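Local atomic coordinates of Cg6181-pa, isoform A (Drosophila melanogaster, PDB entry 2VXG), a protein that takes part in mRNA degradation, where it seems to act in decapping, and is required for silencing a subset of endogenous miRNA targets. Residues Glu81-Ile86 with Arg125-Ala130. Sequence-based numbering, arbitrary orientation.
Sequences EALLAI and RLLMKA
Leu83 reaches from helix 73-85 to Leu127 and Ala130 on helix 121-134, and one methyl makes all the close contacts. Tracing its side chain outward shows this. CB is 4.3 Å from Leu127 CD1, and CG, held anti to the backbone N (chi1 177°), is still 4.4 Å from that same methyl. At the branch the two methyls part. Leu83 CD1 turns back to its own segment and lies 3.9 Å from Ile86 CD1, three residues on. Leu83 CD2 goes across, ending 3.3 Å from Leu127 CD1 and 3.9 Å from Ala130 CB. Seen from CD2, these two partners subtend about 92°, so they meet different flanks of the methyl. The Leu127 pair is tighter than ordinary van der Waals contact, whereas the Ala130 pair is relaxed. The two leucines run past each other in opposite directions, their closest approach being methyl to methyl. With the nearest CA atoms, those of Leu83 and Ala130, 8.7 Å apart, just 114 Å² is buried in total, and the side-chain contacts are all between carbons. Leu127 also touches Leu79, while Met128, whose CB leaves its backbone on the side away from 81-86, packs on Tyr105 of helix 91-114, and Ala82 packs on helix 54-66. The contact joins helix 73-85 to helix 121-134 in the all-helical C-terminal domain of Ge-1, whose sequence family belongs to the TPR clan.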
loop_
_atom_site.group_PDB
_atom_site.type_symbol
_atom_site.label_atom_id
_atom_site.label_comp_id
_atom_site.label_asym_id
_atom_site.label_seq_id
_atom_site.Cartn_x
_atom_site.Cartn_y
_atom_site.Cartn_z
ATOM N N GLU A 81 4.019 5.950 -2.438
ATOM C CA GLU A 81 4.885 5.271 -3.415
ATOM C C GLU A 81 4.143 4.265 -4.238
ATOM O O GLU A 81 4.344 4.209 -5.436
ATOM C CB GLU A 81 6.072 4.578 -2.773
ATOM C CG GLU A 81 7.019 5.487 -2.068
ATOM C CD GLU A 81 7.936 6.302 -2.925
ATOM O OE1 GLU A 81 7.975 6.189 -4.182
ATOM O OE2 GLU A 81 8.667 7.090 -2.290
ATOM N N ALA A 82 3.238 3.504 -3.620
ATOM C CA ALA A 82 2.487 2.525 -4.384
ATOM C C ALA A 82 1.626 3.194 -5.438
ATOM O O ALA A 82 1.570 2.738 -6.587
ATOM C CB ALA A 82 1.665 1.598 -3.472
ATOM N N LEU A 83 0.947 4.288 -5.087
ATOM C CA LEU A 83 0.166 5.022 -6.092
ATOM C C LEU A 83 1.056 5.513 -7.237
ATOM O O LEU A 83 0.706 5.391 -8.418
ATOM C CB LEU A 83 -0.566 6.225 -5.445
ATOM C CG LEU A 83 -1.395 7.204 -6.287
ATOM C CD1 LEU A 83 -2.701 6.540 -6.721
ATOM C CD2 LEU A 83 -1.739 8.476 -5.495
ATOM N N LEU A 84 2.188 6.110 -6.895
ATOM C CA LEU A 84 3.128 6.628 -7.921
ATOM C C LEU A 84 3.674 5.530 -8.816
ATOM O O LEU A 84 4.076 5.815 -9.919
ATOM C CB LEU A 84 4.283 7.388 -7.281
ATOM C CG LEU A 84 3.949 8.691 -6.533
ATOM C CD1 LEU A 84 5.189 9.239 -5.901
ATOM C CD2 LEU A 84 3.321 9.750 -7.483
ATOM N N ALA A 85 3.689 4.288 -8.324
ATOM C CA ALA A 85 4.158 3.120 -9.108
ATOM C C ALA A 85 3.094 2.450 -9.976
ATOM O O ALA A 85 3.424 1.564 -10.803
ATOM C CB ALA A 85 4.775 2.080 -8.179
ATOM N N ILE A 86 1.829 2.822 -9.798
ATOM C CA ILE A 86 0.763 2.327 -10.674
ATOM C C ILE A 86 1.076 2.625 -12.148
ATOM O O ILE A 86 1.298 3.781 -12.542
ATOM C CB ILE A 86 -0.602 2.955 -10.358
ATOM C CG1 ILE A 86 -1.128 2.543 -8.997
ATOM C CG2 ILE A 86 -1.663 2.547 -11.399
ATOM C CD1 ILE A 86 -2.534 3.166 -8.707
ATOM N N ARG A 125 -5.055 14.312 2.338
ATOM C CA ARG A 125 -5.785 15.229 1.481
ATOM C C ARG A 125 -5.061 15.440 0.140
ATOM O O ARG A 125 -5.693 15.465 -0.906
ATOM C CB ARG A 125 -6.059 16.560 2.180
ATOM C CG ARG A 125 -7.045 16.465 3.375
ATOM C CD ARG A 125 -7.124 17.861 4.043
ATOM N NE ARG A 125 -7.894 18.775 3.212
ATOM C CZ ARG A 125 -7.665 20.080 3.066
ATOM N NH1 ARG A 125 -6.671 20.685 3.704
ATOM N NH2 ARG A 125 -8.443 20.791 2.249
ATOM N N LEU A 126 -3.741 15.507 0.180
ATOM C CA LEU A 126 -2.978 15.645 -1.037
ATOM C C LEU A 126 -3.090 14.364 -1.864
ATOM O O LEU A 126 -3.163 14.414 -3.098
ATOM C CB LEU A 126 -1.487 15.880 -0.712
ATOM C CG LEU A 126 -0.591 16.010 -1.948
ATOM C CD1 LEU A 126 -0.982 17.242 -2.716
ATOM C CD2 LEU A 126 0.867 16.054 -1.510
ATOM N N LEU A 127 -3.022 13.218 -1.202
ATOM C CA LEU A 127 -3.192 11.966 -1.889
ATOM C C LEU A 127 -4.525 11.882 -2.646
ATOM O O LEU A 127 -4.535 11.368 -3.764
ATOM C CB LEU A 127 -2.937 10.774 -0.958
ATOM C CG LEU A 127 -2.993 9.345 -1.554
ATOM C CD1 LEU A 127 -1.715 8.866 -2.245
ATOM C CD2 LEU A 127 -3.388 8.316 -0.460
ATOM N N MET A 128 -5.615 12.383 -2.043
ATOM C CA MET A 128 -6.947 12.397 -2.634
ATOM C C MET A 128 -6.991 13.256 -3.915
ATOM O O MET A 128 -7.589 12.864 -4.919
ATOM C CB MET A 128 -7.960 12.881 -1.591
ATOM C CG MET A 128 -8.181 11.911 -0.443
ATOM S SD MET A 128 -9.092 12.597 0.939
ATOM C CE MET A 128 -7.851 12.906 2.177
ATOM N N LYS A 129 -6.259 14.367 -3.926
ATOM C CA LYS A 129 -6.055 15.138 -5.198
ATOM C C LYS A 129 -5.287 14.367 -6.280
ATOM O O LYS A 129 -5.646 14.398 -7.470
ATOM C CB LYS A 129 -5.310 16.443 -4.952
ATOM C CG LYS A 129 -6.056 17.463 -4.204
ATOM C CD LYS A 129 -7.217 18.089 -4.986
ATOM C CE LYS A 129 -8.150 18.817 -4.017
ATOM N NZ LYS A 129 -9.127 19.689 -4.707
ATOM N N ALA A 130 -4.220 13.693 -5.880
ATOM C CA ALA A 130 -3.430 12.902 -6.802
ATOM C C ALA A 130 -4.262 11.787 -7.420
ATOM O O ALA A 130 -4.100 11.483 -8.599
ATOM C CB ALA A 130 -2.245 12.294 -6.091
#